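PDB 6JQS: DNA-binding response regulator from Paenisporosarcina sp. TG-14, which probably binds DNA through a LuxR-type helix-turn-helix domain and regulates transcription as a GerE-type factor in a spore-forming bacterium. Local coordinates for residues L11-F20 with V43-L54. Numbering follows the deposited sequence.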
ATOM      1  N   LEU A  11      10.018   7.076  -0.416  1.00 66.70           N
ATOM      2  CA  LEU A  11      10.255   5.917  -1.327  1.00 67.41           C
ATOM      3  C   LEU A  11       8.946   5.605  -2.061  1.00 60.56           C
ATOM      4  O   LEU A  11       8.994   4.960  -3.118  1.00 63.02           O
ATOM      5  CB  LEU A  11      10.718   4.719  -0.489  1.00 71.88           C
ATOM      6  CG  LEU A  11      11.663   3.717  -1.152  1.00 71.79           C
ATOM      7  CD1 LEU A  11      12.784   4.415  -1.913  1.00 71.50           C
ATOM      8  CD2 LEU A  11      12.232   2.760  -0.110  1.00 74.00           C
ATOM      9  N   LEU A  12       7.825   6.057  -1.495  1.00 62.23           N
ATOM     10  CA  LEU A  12       6.455   5.916  -2.056  1.00 61.64           C
ATOM     11  C   LEU A  12       5.919   7.291  -2.432  1.00 59.62           C
ATOM     12  O   LEU A  12       6.246   8.280  -1.730  1.00 55.87           O
ATOM     13  CB  LEU A  12       5.478   5.365  -1.016  1.00 62.71           C
ATOM     14  CG  LEU A  12       5.946   4.236  -0.114  1.00 61.44           C
ATOM     15  CD1 LEU A  12       5.141   4.262   1.180  1.00 62.95           C
ATOM     16  CD2 LEU A  12       5.792   2.910  -0.835  1.00 57.36           C
ATOM     17  N   THR A  13       4.996   7.307  -3.388  1.00 47.48           N
ATOM     18  CA  THR A  13       4.077   8.439  -3.631  1.00 47.08           C
ATOM     19  C   THR A  13       3.072   8.451  -2.485  1.00 48.18           C
ATOM     20  O   THR A  13       2.952   7.375  -1.822  1.00 47.17           O
ATOM     21  CB  THR A  13       3.366   8.308  -4.991  1.00 50.59           C
ATOM     22  OG1 THR A  13       2.352   7.305  -4.881  1.00 46.51           O
ATOM     23  CG2 THR A  13       4.332   7.955  -6.103  1.00 52.02           C
ATOM     24  N   GLY A  14       2.454   9.618  -2.257  1.00 39.67           N
ATOM     25  CA  GLY A  14       1.296   9.834  -1.380  1.00 41.56           C
ATOM     26  C   GLY A  14       0.208   8.802  -1.644  1.00 45.86           C
ATOM     27  O   GLY A  14      -0.413   8.300  -0.684  1.00 39.98           O
ATOM     28  N   ARG A  15      -0.046   8.481  -2.914  1.00 45.87           N
ATOM     29  CA  ARG A  15      -1.135   7.538  -3.257  1.00 40.85           C
ATOM     30  C   ARG A  15      -0.775   6.150  -2.729  1.00 31.93           C
ATOM     31  O   ARG A  15      -1.645   5.589  -2.107  1.00 35.61           O
ATOM     32  CB  ARG A  15      -1.413   7.520  -4.761  1.00 48.68           C
ATOM     33  CG  ARG A  15      -2.459   6.490  -5.140  1.00 48.21           C
ATOM     34  CD  ARG A  15      -3.216   6.898  -6.381  1.00 54.30           C
ATOM     35  NE  ARG A  15      -4.273   7.868  -6.100  1.00 49.43           N
ATOM     36  CZ  ARG A  15      -4.914   8.552  -7.050  1.00 57.28           C
ATOM     37  NH1 ARG A  15      -5.859   9.427  -6.732  1.00 51.09           N
ATOM     38  NH2 ARG A  15      -4.588   8.372  -8.322  1.00 47.87           N
ATOM     39  N   GLU A  16       0.428   5.637  -3.033  1.00 35.97           N
ATOM     40  CA  GLU A  16       0.960   4.315  -2.601  1.00 41.24           C
ATOM     41  C   GLU A  16       0.902   4.249  -1.067  1.00 38.54           C
ATOM     42  O   GLU A  16       0.421   3.271  -0.551  1.00 27.94           O
ATOM     43  CB  GLU A  16       2.394   4.105  -3.095  1.00 40.34           C
ATOM     44  CG  GLU A  16       2.557   3.663  -4.565  1.00 48.20           C
ATOM     45  CD  GLU A  16       4.011   3.698  -5.066  1.00 54.34           C
ATOM     46  OE1 GLU A  16       4.741   4.571  -4.557  1.00 55.12           O
ATOM     47  OE2 GLU A  16       4.459   2.795  -5.895  1.00 50.12           O
ATOM     48  N   ARG A  17       1.357   5.286  -0.360  1.00 34.47           N
ATOM     49  CA  ARG A  17       1.293   5.305   1.136  1.00 36.75           C
ATOM     50  C   ARG A  17      -0.164   5.230   1.599  1.00 36.22           C
ATOM     51  O   ARG A  17      -0.457   4.462   2.506  1.00 43.01           O
ATOM     52  CB  ARG A  17       1.957   6.563   1.720  1.00 44.05           C
ATOM     53  CG  ARG A  17       1.921   6.600   3.246  1.00 44.17           C
ATOM     54  CD  ARG A  17       2.470   7.882   3.886  1.00 51.02           C
ATOM     55  NE  ARG A  17       3.833   8.136   3.449  1.00 48.39           N
ATOM     56  CZ  ARG A  17       4.162   8.897   2.401  1.00 53.10           C
ATOM     57  NH1 ARG A  17       3.231   9.495   1.679  1.00 53.49           N
ATOM     58  NH2 ARG A  17       5.427   9.054   2.066  1.00 54.10           N
ATOM     59  N   GLU A  18      -1.087   5.940   0.962  1.00 39.17           N
ATOM     60  CA  GLU A  18      -2.511   5.889   1.377  1.00 36.74           C
ATOM     61  C   GLU A  18      -3.077   4.498   1.116  1.00 34.74           C
ATOM     62  O   GLU A  18      -3.942   4.073   1.880  1.00 32.78           O
ATOM     63  CB  GLU A  18      -3.450   6.809   0.598  1.00 39.23           C
ATOM     64  CG  GLU A  18      -3.264   8.299   0.810  1.00 49.56           C
ATOM     65  CD  GLU A  18      -4.111   9.055  -0.214  1.00 59.66           C
ATOM     66  OE1 GLU A  18      -3.539   9.600  -1.183  1.00 53.38           O
ATOM     67  OE2 GLU A  18      -5.355   9.050  -0.059  1.00 63.80           O
ATOM     68  N   ILE A  19      -2.739   3.868  -0.006  1.00 33.89           N
ATOM     69  CA  ILE A  19      -3.222   2.484  -0.253  1.00 29.56           C
ATOM     70  C   ILE A  19      -2.766   1.526   0.872  1.00 27.66           C
ATOM     71  O   ILE A  19      -3.597   0.688   1.335  1.00 34.18           O
ATOM     72  CB  ILE A  19      -2.800   1.985  -1.641  1.00 31.10           C
ATOM     73  CG1 ILE A  19      -3.554   2.730  -2.743  1.00 29.38           C
ATOM     74  CG2 ILE A  19      -2.990   0.470  -1.702  1.00 28.98           C
ATOM     75  CD1 ILE A  19      -2.906   2.594  -4.137  1.00 28.81           C
ATOM     76  N   PHE A  20      -1.489   1.526   1.218  1.00 32.06           N
ATOM     77  CA  PHE A  20      -0.935   0.607   2.236  1.00 29.14           C
ATOM     78  C   PHE A  20      -1.484   0.985   3.627  1.00 34.12           C
ATOM     79  O   PHE A  20      -1.661   0.047   4.423  1.00 32.63           O
ATOM     80  CB  PHE A  20       0.588   0.565   2.195  1.00 27.28           C
ATOM     81  CG  PHE A  20       1.127  -0.325   1.108  1.00 25.21           C
ATOM     82  CD1 PHE A  20       1.287  -1.670   1.345  1.00 27.78           C
ATOM     83  CD2 PHE A  20       1.285   0.129  -0.190  1.00 31.73           C
ATOM     84  CE1 PHE A  20       1.642  -2.549   0.332  1.00 27.90           C
ATOM     85  CE2 PHE A  20       1.682  -0.753  -1.201  1.00 28.62           C
ATOM     86  CZ  PHE A  20       1.851  -2.081  -0.930  1.00 28.16           C
ATOM     87  N   VAL A  43      -5.294   0.024  -8.066  1.00 32.86           N
ATOM     88  CA  VAL A  43      -4.933  -0.275  -6.643  1.00 34.30           C
ATOM     89  C   VAL A  43      -4.021  -1.492  -6.615  1.00 30.22           C
ATOM     90  O   VAL A  43      -2.897  -1.399  -6.071  1.00 30.17           O
ATOM     91  CB  VAL A  43      -6.152  -0.490  -5.742  1.00 31.66           C
ATOM     92  CG1 VAL A  43      -5.751  -1.004  -4.357  1.00 31.76           C
ATOM     93  CG2 VAL A  43      -6.973   0.766  -5.651  1.00 30.14           C
ATOM     94  N   ARG A  44      -4.444  -2.580  -7.246  1.00 28.98           N
ATOM     95  CA  ARG A  44      -3.624  -3.823  -7.374  1.00 34.04           C
ATOM     96  C   ARG A  44      -2.256  -3.561  -8.007  1.00 32.86           C
ATOM     97  O   ARG A  44      -1.239  -4.140  -7.494  1.00 29.99           O
ATOM     98  CB  ARG A  44      -4.413  -4.873  -8.158  1.00 43.65           C
ATOM     99  CG  ARG A  44      -5.605  -5.440  -7.405  1.00 47.16           C
ATOM    100  CD  ARG A  44      -5.952  -6.773  -8.037  1.00 53.77           C
ATOM    101  NE  ARG A  44      -7.129  -7.372  -7.452  1.00 67.79           N
ATOM    102  CZ  ARG A  44      -8.381  -7.177  -7.863  1.00 77.52           C
ATOM    103  NH1 ARG A  44      -8.656  -6.369  -8.880  1.00 83.59           N
ATOM    104  NH2 ARG A  44      -9.364  -7.800  -7.233  1.00 74.57           N
ATOM    105  N   ASN A  45      -2.190  -2.798  -9.105  1.00 32.28           N
ATOM    106  CA  ASN A  45      -0.920  -2.509  -9.823  1.00 31.65           C
ATOM    107  C   ASN A  45      -0.024  -1.638  -8.934  1.00 31.80           C
ATOM    108  O   ASN A  45       1.198  -1.829  -8.968  1.00 29.28           O
ATOM    109  CB  ASN A  45      -1.145  -1.929 -11.217  1.00 36.72           C
ATOM    110  CG  ASN A  45      -1.651  -2.998 -12.173  1.00 35.68           C
ATOM    111  OD1 ASN A  45      -1.176  -4.123 -12.139  1.00 34.63           O
ATOM    112  ND2 ASN A  45      -2.607  -2.658 -12.998  1.00 33.42           N
ATOM    113  N   HIS A  46      -0.591  -0.777  -8.115  1.00 31.26           N
ATOM    114  CA  HIS A  46       0.231   0.056  -7.191  1.00 31.01           C
ATOM    115  C   HIS A  46       0.903  -0.830  -6.130  1.00 27.52           C
ATOM    116  O   HIS A  46       2.073  -0.603  -5.780  1.00 30.59           O
ATOM    117  CB  HIS A  46      -0.646   1.116  -6.545  1.00 30.10           C
ATOM    118  CG  HIS A  46      -0.744   2.383  -7.310  1.00 36.63           C
ATOM    119  ND1 HIS A  46      -1.967   2.870  -7.767  1.00 44.92           N
ATOM    120  CD2 HIS A  46       0.201   3.258  -7.712  1.00 28.94           C
ATOM    121  CE1 HIS A  46      -1.756   3.994  -8.409  1.00 35.70           C
ATOM    122  NE2 HIS A  46      -0.445   4.223  -8.428  1.00 40.04           N
ATOM    123  N   ILE A  47       0.124  -1.735  -5.567  1.00 28.77           N
ATOM    124  CA  ILE A  47       0.557  -2.729  -4.573  1.00 29.79           C
ATOM    125  C   ILE A  47       1.660  -3.562  -5.227  1.00 31.81           C
ATOM    126  O   ILE A  47       2.738  -3.747  -4.588  1.00 27.75           O
ATOM    127  CB  ILE A  47      -0.649  -3.555  -4.088  1.00 25.56           C
ATOM    128  CG1 ILE A  47      -1.599  -2.716  -3.230  1.00 25.18           C
ATOM    129  CG2 ILE A  47      -0.167  -4.801  -3.376  1.00 30.24           C
ATOM    130  CD1 ILE A  47      -2.952  -3.355  -2.992  1.00 26.43           C
ATOM    131  N   SER A  48       1.445  -4.066  -6.450  1.00 26.63           N
ATOM    132  CA  SER A  48       2.480  -4.908  -7.118  1.00 29.70           C
ATOM    133  C   SER A  48       3.762  -4.128  -7.289  1.00 25.47           C
ATOM    134  O   SER A  48       4.870  -4.708  -7.043  1.00 29.36           O
ATOM    135  CB  SER A  48       2.065  -5.477  -8.421  1.00 30.23           C
ATOM    136  OG  SER A  48       0.907  -6.250  -8.228  1.00 36.61           O
ATOM    137  N   ASN A  49       3.627  -2.872  -7.712  1.00 28.00           N
ATOM    138  CA  ASN A  49       4.795  -2.000  -7.942  1.00 29.98           C
ATOM    139  C   ASN A  49       5.561  -1.812  -6.633  1.00 28.79           C
ATOM    140  O   ASN A  49       6.799  -1.799  -6.673  1.00 31.34           O
ATOM    141  CB  ASN A  49       4.310  -0.682  -8.544  1.00 36.95           C
ATOM    142  CG  ASN A  49       5.392   0.064  -9.278  1.00 42.17           C
ATOM    143  OD1 ASN A  49       6.218  -0.556  -9.925  1.00 44.92           O
ATOM    144  ND2 ASN A  49       5.359   1.381  -9.191  1.00 49.16           N
ATOM    145  N   THR A  50       4.871  -1.585  -5.506  1.00 31.89           N
ATOM    146  CA  THR A  50       5.553  -1.302  -4.194  1.00 29.32           C
ATOM    147  C   THR A  50       6.272  -2.578  -3.748  1.00 29.44           C
ATOM    148  O   THR A  50       7.413  -2.544  -3.276  1.00 28.43           O
ATOM    149  CB  THR A  50       4.545  -0.815  -3.147  1.00 32.62           C
ATOM    150  OG1 THR A  50       3.881   0.284  -3.746  1.00 32.93           O
ATOM    151  CG2 THR A  50       5.180  -0.360  -1.847  1.00 32.74           C
ATOM    152  N   ILE A  51       5.609  -3.730  -3.895  1.00 33.08           N
ATOM    153  CA  ILE A  51       6.186  -5.050  -3.534  1.00 33.38           C
ATOM    154  C   ILE A  51       7.524  -5.193  -4.243  1.00 29.54           C
ATOM    155  O   ILE A  51       8.513  -5.658  -3.595  1.00 29.09           O
ATOM    156  CB  ILE A  51       5.204  -6.203  -3.860  1.00 32.93           C
ATOM    157  CG1 ILE A  51       4.070  -6.252  -2.837  1.00 31.29           C
ATOM    158  CG2 ILE A  51       5.935  -7.531  -3.959  1.00 35.44           C
ATOM    159  CD1 ILE A  51       2.844  -7.021  -3.353  1.00 30.30           C
ATOM    160  N   GLN A  52       7.563  -4.847  -5.522  1.00 31.33           N
ATOM    161  CA  GLN A  52       8.781  -5.006  -6.363  1.00 35.61           C
ATOM    162  C   GLN A  52       9.818  -3.962  -5.925  1.00 35.03           C
ATOM    163  O   GLN A  52      10.961  -4.329  -5.743  1.00 33.63           O
ATOM    164  CB  GLN A  52       8.438  -4.895  -7.853  1.00 41.23           C
ATOM    165  CG  GLN A  52       7.638  -6.098  -8.356  1.00 51.58           C
ATOM    166  CD  GLN A  52       8.331  -7.441  -8.230  1.00 57.76           C
ATOM    167  OE1 GLN A  52       8.020  -8.277  -7.359  1.00 55.86           O
ATOM    168  NE2 GLN A  52       9.278  -7.670  -9.133  1.00 61.51           N
ATOM    169  N   LYS A  53       9.421  -2.712  -5.718  1.00 34.99           N
ATOM    170  CA  LYS A  53      10.362  -1.639  -5.266  1.00 33.81           C
ATOM    171  C   LYS A  53      11.027  -2.065  -3.946  1.00 34.21           C
ATOM    172  O   LYS A  53      12.238  -1.949  -3.814  1.00 35.50           O
ATOM    173  CB  LYS A  53       9.624  -0.310  -5.126  1.00 41.04           C
ATOM    174  CG  LYS A  53       9.224   0.381  -6.420  1.00 47.14           C
ATOM    175  CD  LYS A  53       9.118   1.904  -6.286  1.00 56.92           C
ATOM    176  CE  LYS A  53      10.454   2.612  -6.471  1.00 68.26           C
ATOM    177  NZ  LYS A  53      10.750   3.591  -5.389  1.00 69.06           N
ATOM    178  N   LEU A  54      10.284  -2.638  -3.005  1.00 38.00           N
ATOM    179  CA  LEU A  54      10.807  -2.923  -1.642  1.00 33.25           C
ATOM    180  C   LEU A  54      11.616  -4.219  -1.641  1.00 40.39           C
ATOM    181  O   LEU A  54      12.337  -4.433  -0.654  1.00 35.92           O
ATOM    182  CB  LEU A  54       9.648  -3.031  -0.651  1.00 33.49           C
ATOM    183  CG  LEU A  54       8.879  -1.745  -0.449  1.00 31.81           C
ATOM    184  CD1 LEU A  54       7.612  -2.015   0.352  1.00 36.46           C
ATOM    185  CD2 LEU A  54       9.743  -0.705   0.216  1.00 33.68           C
TER
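Thr50 lies against the ring of Phe20, its CB 3.5 Å from Phe20 CE2, and at the same time pushes its methyl toward Leu12. That methyl, CG2, sits anti to the backbone N and comes tightly within 3.5 Å of Leu12 CD2, the two side chains crossing at about a right angle. The other branch of Thr50 shows how a buried hydroxyl is accommodated on a helix: OG1 turns back to its own helix and donates to His46 O at 2.9 Å, reaching that carbonyl from the face opposite to Thr50 N. Glu16 slides past Thr50 in the reverse direction, with its carboxylate held by a capping box with Thr13. Glu16 OE1 accepts from Thr13 N through its anti lone pair, while Glu16 N donates almost straight (177°) to Thr13 OG1.

One turn earlier on helix 40-54, His46 is packed by three neighbours. Ile19 CD1 meets His46 CB at 3.6 Å, Glu16 CG approaches the ring obliquely, and Arg15 CG lies over one ring face, offset toward the rim. Ile19 CG2 extends the apolar seam to Ile47 CG1 (3.8 Å) and Val43, with Leu36 of helix 29-36 also touching Ile19. At the other end, Lys53 NZ makes a weak hydrogen bond to Leu11 O.

Helix 59-68 packs on Phe20 through Ala62 and Leu66. The axes of segments 14-20 and 43-54 run about 99° apart, nearly perpendicular, and helix 40-54 probably corresponds to the DNA-recognition helix of the four-helix LuxR/GerE-type helix-turn-helix domain.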